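Local coordinates for protein TsrE (Streptomyces laurentii, PDB 7CWW) that is probably a cyclase of thiopeptide antibiotic (thiostrepton) biosynthesis, related to the C-terminal domain of lantibiotic dehydratases, that would close a macrocycle of the peptide, at residues D8-L21 with H77-Q91. Sequence-based numbering, arbitrary orientation.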
loop_
_atom_site.group_PDB
_atom_site.type_symbol
_atom_site.label_atom_id
_atom_site.label_comp_id
_atom_site.label_asym_id
_atom_site.label_seq_id
_atom_site.Cartn_x
_atom_site.Cartn_y
_atom_site.Cartn_z
ATOM N N ASP A 8 10.125 9.550 -18.756
ATOM C CA ASP A 8 10.265 9.377 -17.311
ATOM C C ASP A 8 10.949 10.620 -16.762
ATOM O O ASP A 8 12.094 10.908 -17.123
ATOM C CB ASP A 8 11.071 8.098 -16.984
ATOM C CG ASP A 8 11.237 7.852 -15.474
ATOM O OD1 ASP A 8 10.500 8.424 -14.662
ATOM O OD2 ASP A 8 12.121 7.061 -15.094
ATOM N N LEU A 9 10.250 11.360 -15.905
ATOM C CA LEU A 9 10.742 12.630 -15.383
ATOM C C LEU A 9 10.655 12.573 -13.868
ATOM O O LEU A 9 9.619 12.175 -13.334
ATOM C CB LEU A 9 9.903 13.807 -15.928
ATOM C CG LEU A 9 10.012 15.158 -15.228
ATOM C CD1 LEU A 9 11.472 15.608 -15.259
ATOM C CD2 LEU A 9 9.133 16.200 -15.906
ATOM N N THR A 10 11.727 12.956 -13.175
ATOM C CA THR A 10 11.714 12.975 -11.718
ATOM C C THR A 10 11.982 14.394 -11.236
ATOM O O THR A 10 12.838 15.102 -11.783
ATOM C CB THR A 10 12.725 11.974 -11.095
ATOM O OG1 THR A 10 14.058 12.265 -11.518
ATOM C CG2 THR A 10 12.374 10.508 -11.491
ATOM N N VAL A 11 11.213 14.818 -10.236
ATOM C CA VAL A 11 11.261 16.177 -9.719
ATOM C C VAL A 11 11.509 16.093 -8.225
ATOM O O VAL A 11 10.613 15.696 -7.466
ATOM C CB VAL A 11 9.973 16.952 -10.005
ATOM C CG1 VAL A 11 10.219 18.457 -9.754
ATOM C CG2 VAL A 11 9.492 16.653 -11.434
ATOM N N SER A 12 12.718 16.471 -7.804
ATOM C CA SER A 12 13.194 16.246 -6.436
ATOM C C SER A 12 12.906 17.484 -5.601
ATOM O O SER A 12 13.730 18.391 -5.481
ATOM C CB SER A 12 14.679 15.898 -6.448
ATOM O OG SER A 12 14.854 14.571 -6.924
ATOM N N VAL A 13 11.711 17.523 -5.023
ATOM C CA VAL A 13 11.257 18.625 -4.174
ATOM C C VAL A 13 10.516 18.040 -2.989
ATOM O O VAL A 13 10.122 16.856 -3.008
ATOM C CB VAL A 13 10.338 19.598 -4.941
ATOM C CG1 VAL A 13 11.083 20.235 -6.103
ATOM C CG2 VAL A 13 9.086 18.858 -5.424
ATOM N N PRO A 14 10.324 18.827 -1.910
ATOM C CA PRO A 14 9.632 18.306 -0.722
ATOM C C PRO A 14 8.275 17.678 -1.038
ATOM O O PRO A 14 7.659 18.023 -2.052
ATOM C CB PRO A 14 9.470 19.557 0.156
ATOM C CG PRO A 14 10.650 20.418 -0.221
ATOM C CD PRO A 14 10.798 20.219 -1.698
ATOM N N TRP A 15 7.801 16.773 -0.168
ATOM C CA TRP A 15 6.542 16.067 -0.415
ATOM C C TRP A 15 5.386 17.027 -0.674
ATOM O O TRP A 15 4.552 16.785 -1.554
ATOM C CB TRP A 15 6.186 15.163 0.769
ATOM C CG TRP A 15 7.216 14.134 1.123
ATOM C CD1 TRP A 15 8.023 14.129 2.236
ATOM C CD2 TRP A 15 7.535 12.947 0.391
ATOM N NE1 TRP A 15 8.837 13.020 2.224
ATOM C CE2 TRP A 15 8.549 12.270 1.109
ATOM C CE3 TRP A 15 7.067 12.390 -0.807
ATOM C CZ2 TRP A 15 9.099 11.057 0.673
ATOM C CZ3 TRP A 15 7.616 11.184 -1.247
ATOM C CH2 TRP A 15 8.623 10.531 -0.503
ATOM N N SER A 16 5.284 18.099 0.114
ATOM C CA SER A 16 4.140 18.997 -0.041
ATOM C C SER A 16 4.188 19.719 -1.383
ATOM O O SER A 16 3.144 19.960 -2.005
ATOM C CB SER A 16 4.106 20.005 1.104
ATOM O OG SER A 16 5.223 20.879 1.018
ATOM N N VAL A 17 5.394 20.063 -1.847
ATOM C CA VAL A 17 5.544 20.725 -3.136
ATOM C C VAL A 17 5.231 19.759 -4.275
ATOM O O VAL A 17 4.669 20.165 -5.302
ATOM C CB VAL A 17 6.959 21.315 -3.254
ATOM C CG1 VAL A 17 7.155 22.006 -4.607
ATOM C CG2 VAL A 17 7.215 22.296 -2.113
ATOM N N GLN A 18 5.568 18.473 -4.116
ATOM C CA GLN A 18 5.157 17.477 -5.104
ATOM C C GLN A 18 3.654 17.500 -5.299
ATOM O O GLN A 18 3.160 17.369 -6.422
ATOM C CB GLN A 18 5.583 16.073 -4.675
ATOM C CG GLN A 18 7.093 15.873 -4.573
ATOM C CD GLN A 18 7.397 14.515 -4.011
ATOM O OE1 GLN A 18 6.545 13.627 -4.053
ATOM N NE2 GLN A 18 8.605 14.337 -3.473
ATOM N N GLU A 19 2.907 17.640 -4.205
ATOM C CA GLU A 19 1.454 17.613 -4.301
ATOM C C GLU A 19 0.946 18.823 -5.077
ATOM O O GLU A 19 0.125 18.683 -5.993
ATOM C CB GLU A 19 0.857 17.558 -2.892
ATOM C CG GLU A 19 -0.658 17.528 -2.821
ATOM C CD GLU A 19 -1.148 17.383 -1.386
ATOM O OE1 GLU A 19 -0.619 16.500 -0.665
ATOM O OE2 GLU A 19 -2.028 18.178 -0.976
ATOM N N ASP A 20 1.425 20.024 -4.720
ATOM C CA ASP A 20 1.057 21.241 -5.451
ATOM C C ASP A 20 1.359 21.110 -6.944
ATOM O O ASP A 20 0.520 21.435 -7.791
ATOM C CB ASP A 20 1.803 22.452 -4.876
ATOM C CG ASP A 20 1.385 22.787 -3.451
ATOM O OD1 ASP A 20 0.203 22.576 -3.093
ATOM O OD2 ASP A 20 2.248 23.273 -2.688
ATOM N N LEU A 21 2.574 20.658 -7.283
ATOM C CA LEU A 21 2.946 20.508 -8.690
ATOM C C LEU A 21 2.052 19.503 -9.393
ATOM O O LEU A 21 1.664 19.690 -10.555
ATOM C CB LEU A 21 4.405 20.067 -8.800
ATOM C CG LEU A 21 5.448 21.109 -8.436
ATOM C CD1 LEU A 21 6.823 20.450 -8.356
ATOM C CD2 LEU A 21 5.408 22.217 -9.477
ATOM N N HIS A 77 6.132 27.494 -11.651
ATOM C CA HIS A 77 5.255 27.372 -10.494
ATOM C C HIS A 77 6.025 27.564 -9.193
ATOM O O HIS A 77 5.612 28.341 -8.325
ATOM C CB HIS A 77 4.564 26.010 -10.510
ATOM C CG HIS A 77 3.444 25.885 -9.525
ATOM N ND1 HIS A 77 3.593 25.267 -8.302
ATOM C CD2 HIS A 77 2.154 26.292 -9.588
ATOM C CE1 HIS A 77 2.442 25.296 -7.654
ATOM N NE2 HIS A 77 1.553 25.914 -8.411
ATOM N N VAL A 78 7.145 26.858 -9.036
ATOM C CA VAL A 78 7.909 26.941 -7.794
ATOM C C VAL A 78 8.543 28.315 -7.618
ATOM O O VAL A 78 8.742 28.772 -6.486
ATOM C CB VAL A 78 8.960 25.823 -7.759
ATOM C CG1 VAL A 78 8.283 24.477 -7.817
ATOM C CG2 VAL A 78 9.853 25.959 -8.953
ATOM N N GLY A 79 8.864 28.996 -8.713
ATOM C CA GLY A 79 9.495 30.291 -8.639
ATOM C C GLY A 79 11.004 30.182 -8.694
ATOM O O GLY A 79 11.571 29.087 -8.678
ATOM N N PRO A 80 11.692 31.328 -8.752
ATOM C CA PRO A 80 13.161 31.308 -8.831
ATOM C C PRO A 80 13.842 30.811 -7.566
ATOM O O PRO A 80 15.077 30.771 -7.529
ATOM C CB PRO A 80 13.521 32.780 -9.104
ATOM C CG PRO A 80 12.229 33.454 -9.476
ATOM C CD PRO A 80 11.161 32.700 -8.760
ATOM N N THR A 81 13.083 30.426 -6.536
ATOM C CA THR A 81 13.691 30.013 -5.277
ATOM C C THR A 81 14.463 28.703 -5.433
ATOM O O THR A 81 15.630 28.615 -5.031
ATOM C CB THR A 81 12.621 29.904 -4.187
ATOM O OG1 THR A 81 13.167 29.245 -3.039
ATOM C CG2 THR A 81 11.395 29.140 -4.681
ATOM N N ILE A 82 13.843 27.678 -6.028
ATOM C CA ILE A 82 14.527 26.396 -6.182
ATOM C C ILE A 82 15.466 26.446 -7.382
ATOM O O ILE A 82 15.403 27.342 -8.227
ATOM C CB ILE A 82 13.530 25.236 -6.309
ATOM C CG1 ILE A 82 12.933 25.223 -7.710
ATOM C CG2 ILE A 82 12.450 25.343 -5.247
ATOM C CD1 ILE A 82 12.403 23.881 -8.125
ATOM N N ASP A 83 16.357 25.461 -7.448
ATOM C CA ASP A 83 17.439 25.414 -8.426
ATOM C C ASP A 83 17.111 24.351 -9.461
ATOM O O ASP A 83 16.992 23.166 -9.123
ATOM C CB ASP A 83 18.775 25.115 -7.741
ATOM C CG ASP A 83 19.906 24.849 -8.732
ATOM O OD1 ASP A 83 20.637 23.849 -8.559
ATOM O OD2 ASP A 83 20.078 25.646 -9.679
ATOM N N ALA A 84 16.981 24.778 -10.721
ATOM C CA ALA A 84 16.588 23.866 -11.794
ATOM C C ALA A 84 17.612 22.757 -11.995
ATOM O O ALA A 84 17.248 21.592 -12.190
ATOM C CB ALA A 84 16.388 24.653 -13.088
ATOM N N GLY A 85 18.898 23.093 -11.916
ATOM C CA GLY A 85 19.944 22.101 -12.076
ATOM C C GLY A 85 20.071 21.108 -10.946
ATOM O O GLY A 85 20.926 20.222 -11.020
ATOM N N ASP A 86 19.250 21.227 -9.903
ATOM C CA ASP A 86 19.233 20.270 -8.807
ATOM C C ASP A 86 17.938 19.473 -8.718
ATOM O O ASP A 86 17.966 18.312 -8.312
ATOM C CB ASP A 86 19.478 20.995 -7.473
ATOM C CG ASP A 86 18.995 20.201 -6.274
ATOM O OD1 ASP A 86 19.742 19.331 -5.778
ATOM O OD2 ASP A 86 17.846 20.433 -5.836
ATOM N N VAL A 87 16.801 20.049 -9.107
ATOM C CA VAL A 87 15.550 19.324 -8.930
ATOM C C VAL A 87 15.344 18.241 -9.974
ATOM O O VAL A 87 14.553 17.329 -9.747
ATOM C CB VAL A 87 14.338 20.267 -8.941
ATOM C CG1 VAL A 87 14.365 21.135 -7.693
ATOM C CG2 VAL A 87 14.325 21.106 -10.204
ATOM N N PHE A 88 16.025 18.293 -11.114
ATOM C CA PHE A 88 15.744 17.313 -12.152
ATOM C C PHE A 88 16.766 16.180 -12.225
ATOM O O PHE A 88 16.699 15.385 -13.167
ATOM C CB PHE A 88 15.616 18.016 -13.506
ATOM C CG PHE A 88 14.425 18.937 -13.583
ATOM C CD1 PHE A 88 13.176 18.509 -13.154
ATOM C CD2 PHE A 88 14.565 20.240 -14.035
ATOM C CE1 PHE A 88 12.073 19.351 -13.205
ATOM C CE2 PHE A 88 13.473 21.087 -14.085
ATOM C CZ PHE A 88 12.224 20.644 -13.670
ATOM N N THR A 89 17.691 16.072 -11.257
ATOM C CA THR A 89 18.613 14.938 -11.208
ATOM C C THR A 89 17.850 13.649 -11.480
ATOM O O THR A 89 16.842 13.363 -10.823
ATOM C CB THR A 89 19.299 14.843 -9.839
ATOM O OG1 THR A 89 20.017 16.051 -9.543
ATOM C CG2 THR A 89 20.275 13.667 -9.838
ATOM N N TYR A 90 18.292 12.878 -12.473
ATOM C CA TYR A 90 17.472 11.755 -12.913
ATOM C C TYR A 90 17.640 10.561 -11.981
ATOM O O TYR A 90 18.759 10.123 -11.707
ATOM C CB TYR A 90 17.782 11.343 -14.356
ATOM C CG TYR A 90 16.854 10.224 -14.808
ATOM C CD1 TYR A 90 15.465 10.355 -14.684
ATOM C CD2 TYR A 90 17.358 9.025 -15.306
ATOM C CE1 TYR A 90 14.595 9.323 -15.073
ATOM C CE2 TYR A 90 16.505 7.991 -15.694
ATOM C CZ TYR A 90 15.126 8.144 -15.575
ATOM O OH TYR A 90 14.283 7.113 -15.956
ATOM N N GLN A 91 16.522 10.058 -11.472
ATOM C CA GLN A 91 16.498 8.875 -10.622
ATOM C C GLN A 91 15.829 7.754 -11.408
ATOM O O GLN A 91 14.619 7.829 -11.674
ATOM C CB GLN A 91 15.740 9.159 -9.326
ATOM C CG GLN A 91 16.383 10.274 -8.482
ATOM C CD GLN A 91 17.766 9.884 -7.994
ATOM O OE1 GLN A 91 18.094 8.700 -7.927
ATOM N NE2 GLN A 91 18.577 10.871 -7.639
HETATM O O HOH W 1 14.345 14.057 -14.312
HETATM O O HOH W 2 14.834 14.558 -9.546
#
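Val87 and Phe88 pack on Val11, Ser12 and Val13, where the edge strand 5-11 of a three-stranded antiparallel sheet runs out toward helix 15-35. The segment 77-91 carries the end of helix 65-78, a loop and the short helix 84-87. It flanks the strand edge that does not pair with strand 52-61. One direct backbone bond crosses here: Ser12 N donates to Val87 O at 2.8 Å, nearly straight at 165°, onto a lone pair in the carbonyl plane. Water 2 lies within bonding distance of Val87 O, Thr89 O and Ser12 OG, though its protons cannot serve every acceptor in reach. Water 1 bridges Thr10 N and Phe88 O. The tight side is apolar. Val87 CG1 meets Val13 CG1 at 3.8 Å, and Phe88 CE1 lies 4.0 Å from Val11 CG1. Phe88 CG lies anti to the carbonyl carbon (chi1 -66°), and the ring takes Val87 CG2 over the centre of one face, with Thr10 O at its edge. Toward the helices the packing is looser. Val17 CG1 is 4.2 Å from Val78 CG1, and the poorly ordered Ile82 brings CD1 only to 4.4 Å from Val13 CG1. Leu21 CD2 approaches ND1 of the exposed His77 obliquely. At the exposed Tyr90 end, Asp8 OD2 is salt-bridged to Arg56. Tyr90 OH also donates to Asp8 OD2, but the modelled 2.3 Å is doubtfully short. The Asp8 carboxylate plane stands 78° from the Tyr90 ring plane.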